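Local atomic coordinates of complement factor MASP-3 (Homo sapiens, PDB entry 3DEM), a protein that associates with mannan-binding lectin and ficolins as a calcium-binding serine protease component of the complement system in innate immunity. Residues V59-E64 with M95-R100. Residues are numbered along the deposited sequence; the frame is centred on the assembly and turned at random.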
loop_
_atom_site.group_PDB
_atom_site.type_symbol
_atom_site.label_atom_id
_atom_site.label_comp_id
_atom_site.label_asym_id
_atom_site.label_seq_id
_atom_site.Cartn_x
_atom_site.Cartn_y
_atom_site.Cartn_z
ATOM N N VAL A 59 20.888 -16.213 10.089
ATOM C CA VAL A 59 19.935 -15.939 9.032
ATOM C C VAL A 59 20.446 -14.712 8.290
ATOM O O VAL A 59 20.525 -13.619 8.851
ATOM C CB VAL A 59 18.507 -15.686 9.571
ATOM C CG1 VAL A 59 17.596 -15.200 8.453
ATOM C CG2 VAL A 59 17.937 -16.949 10.217
ATOM N N LYS A 60 20.817 -14.908 7.033
ATOM C CA LYS A 60 21.407 -13.855 6.221
ATOM C C LYS A 60 20.382 -13.373 5.197
ATOM O O LYS A 60 19.814 -14.172 4.445
ATOM C CB LYS A 60 22.647 -14.402 5.515
ATOM C CG LYS A 60 23.476 -13.385 4.758
ATOM C CD LYS A 60 24.647 -14.080 4.068
ATOM C CE LYS A 60 25.655 -13.083 3.517
ATOM N NZ LYS A 60 26.885 -13.748 2.975
ATOM N N VAL A 61 20.136 -12.068 5.176
ATOM C CA VAL A 61 19.195 -11.480 4.226
ATOM C C VAL A 61 19.947 -10.572 3.268
ATOM O O VAL A 61 20.603 -9.617 3.696
ATOM C CB VAL A 61 18.102 -10.660 4.943
ATOM C CG1 VAL A 61 17.120 -10.078 3.935
ATOM C CG2 VAL A 61 17.376 -11.522 5.978
ATOM N N GLU A 62 19.856 -10.862 1.976
ATOM C CA GLU A 62 20.652 -10.132 0.993
ATOM C C GLU A 62 19.966 -9.984 -0.362
ATOM O O GLU A 62 18.949 -10.624 -0.634
ATOM C CB GLU A 62 22.005 -10.823 0.803
ATOM C CG GLU A 62 21.904 -12.170 0.118
ATOM C CD GLU A 62 23.155 -13.011 0.281
ATOM O OE1 GLU A 62 24.271 -12.443 0.276
ATOM O OE2 GLU A 62 23.019 -14.246 0.412
ATOM N N THR A 63 20.529 -9.124 -1.202
ATOM C CA THR A 63 20.122 -9.031 -2.596
ATOM C C THR A 63 21.198 -9.693 -3.446
ATOM O O THR A 63 22.047 -10.417 -2.925
ATOM C CB THR A 63 19.922 -7.575 -3.049
ATOM O OG1 THR A 63 21.184 -6.902 -3.091
ATOM C CG2 THR A 63 18.992 -6.844 -2.101
ATOM N N GLU A 64 21.172 -9.441 -4.750
ATOM C CA GLU A 64 22.129 -10.070 -5.655
ATOM C C GLU A 64 23.537 -9.478 -5.541
ATOM O O GLU A 64 24.493 -10.047 -6.065
ATOM C CB GLU A 64 21.630 -10.003 -7.106
ATOM C CG GLU A 64 21.084 -8.637 -7.530
ATOM C CD GLU A 64 19.658 -8.392 -7.047
ATOM O OE1 GLU A 64 18.709 -8.889 -7.691
ATOM O OE2 GLU A 64 19.484 -7.691 -6.028
ATOM N N MET A 95 14.924 -10.630 -3.024
ATOM C CA MET A 95 15.488 -10.878 -1.706
ATOM C C MET A 95 15.889 -12.338 -1.553
ATOM O O MET A 95 15.109 -13.239 -1.850
ATOM C CB MET A 95 14.497 -10.479 -0.611
ATOM C CG MET A 95 15.042 -10.619 0.804
ATOM S SD MET A 95 13.785 -10.257 2.044
ATOM C CE MET A 95 13.834 -8.462 2.074
ATOM N N SER A 96 17.114 -12.568 -1.096
ATOM C CA SER A 96 17.586 -13.921 -0.844
ATOM C C SER A 96 17.818 -14.102 0.650
ATOM O O SER A 96 18.377 -13.225 1.313
ATOM C CB SER A 96 18.872 -14.199 -1.632
ATOM O OG SER A 96 19.254 -15.560 -1.525
ATOM N N ILE A 97 17.366 -15.232 1.175
ATOM C CA ILE A 97 17.483 -15.532 2.595
ATOM C C ILE A 97 18.172 -16.874 2.777
ATOM O O ILE A 97 17.752 -17.875 2.195
ATOM C CB ILE A 97 16.091 -15.593 3.269
ATOM C CG1 ILE A 97 15.366 -14.250 3.133
ATOM C CG2 ILE A 97 16.208 -15.987 4.741
ATOM C CD1 ILE A 97 13.904 -14.316 3.497
ATOM N N THR A 98 19.230 -16.893 3.579
ATOM C CA THR A 98 19.928 -18.133 3.890
ATOM C C THR A 98 19.941 -18.399 5.392
ATOM O O THR A 98 20.373 -17.554 6.178
ATOM C CB THR A 98 21.381 -18.115 3.355
ATOM O OG1 THR A 98 21.360 -18.033 1.927
ATOM C CG2 THR A 98 22.142 -19.377 3.776
ATOM N N PHE A 99 19.445 -19.566 5.785
ATOM C CA PHE A 99 19.625 -20.041 7.148
ATOM C C PHE A 99 20.760 -21.053 7.167
ATOM O O PHE A 99 20.731 -22.038 6.430
ATOM C CB PHE A 99 18.345 -20.679 7.690
ATOM C CG PHE A 99 18.556 -21.481 8.950
ATOM C CD1 PHE A 99 18.720 -20.850 10.174
ATOM C CD2 PHE A 99 18.592 -22.867 8.909
ATOM C CE1 PHE A 99 18.920 -21.585 11.332
ATOM C CE2 PHE A 99 18.790 -23.612 10.065
ATOM C CZ PHE A 99 18.952 -22.967 11.276
ATOM N N ARG A 100 21.768 -20.806 7.993
ATOM C CA ARG A 100 22.870 -21.742 8.123
ATOM C C ARG A 100 23.037 -22.202 9.558
ATOM O O ARG A 100 22.968 -21.406 10.492
ATOM C CB ARG A 100 24.184 -21.132 7.639
ATOM C CG ARG A 100 25.321 -22.147 7.593
ATOM C CD ARG A 100 26.495 -21.706 8.447
ATOM N NE ARG A 100 27.542 -22.720 8.510
ATOM C CZ ARG A 100 28.668 -22.581 9.200
ATOM N NH1 ARG A 100 28.891 -21.471 9.890
ATOM N NH2 ARG A 100 29.571 -23.553 9.203
HETATM O O HOH W 1 20.650 -15.562 0.953
#
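K60 and T98 form one hydrogen-bonded pair, E62 and S96 the next, where two central antiparallel strands of the first CUB domain's β-sandwich run side by side. In the four-stranded sheet 59-64 is flanked by strand 67-71 and 95-100 by strand 25-32. Four backbone bonds hold the pairing: K60 N reaches T98 O at 2.8 Å, T98 N returns to K60 O, and E62 and S96 exchange the same two bonds, S96 N to E62 O being nearly straight (172°). Weaker CA-H...O contacts supplement them, from V59 CA to T98 O and from I97 CA to K60 O.

The inner face is apolar and packs on strand 37-47 of the other sheet, with F46, L41 and I39 as neighbours. V61 CG1, set anti to its own N (chi1 -179°), lies against M95, 3.8 Å from M95 CG and equally near the sulfur. V59 splits its branches: CG1 runs alongside I97 and touches I97 CG2 at 4.0 Å, while CG2 meets the edge of the F99 ring in its plane, nearest F99 CD1. That ring also stacks edge-to-face with Y21.

The opposite face is polar. E62 CG rests 4.0 Å from S96 CB, and along its own strand the extended K60 brings NZ to E62 OE1 in a long salt bridge (4.0 Å). S96 OG and T98 OG1 also hydrogen-bond to N30 and T28 on the neighbouring strand. A single water ties this face together across the strands: it donates to E62 OE2 and to S96 OG, and hydrogen-bonds T98 OG1 at 2.7 Å.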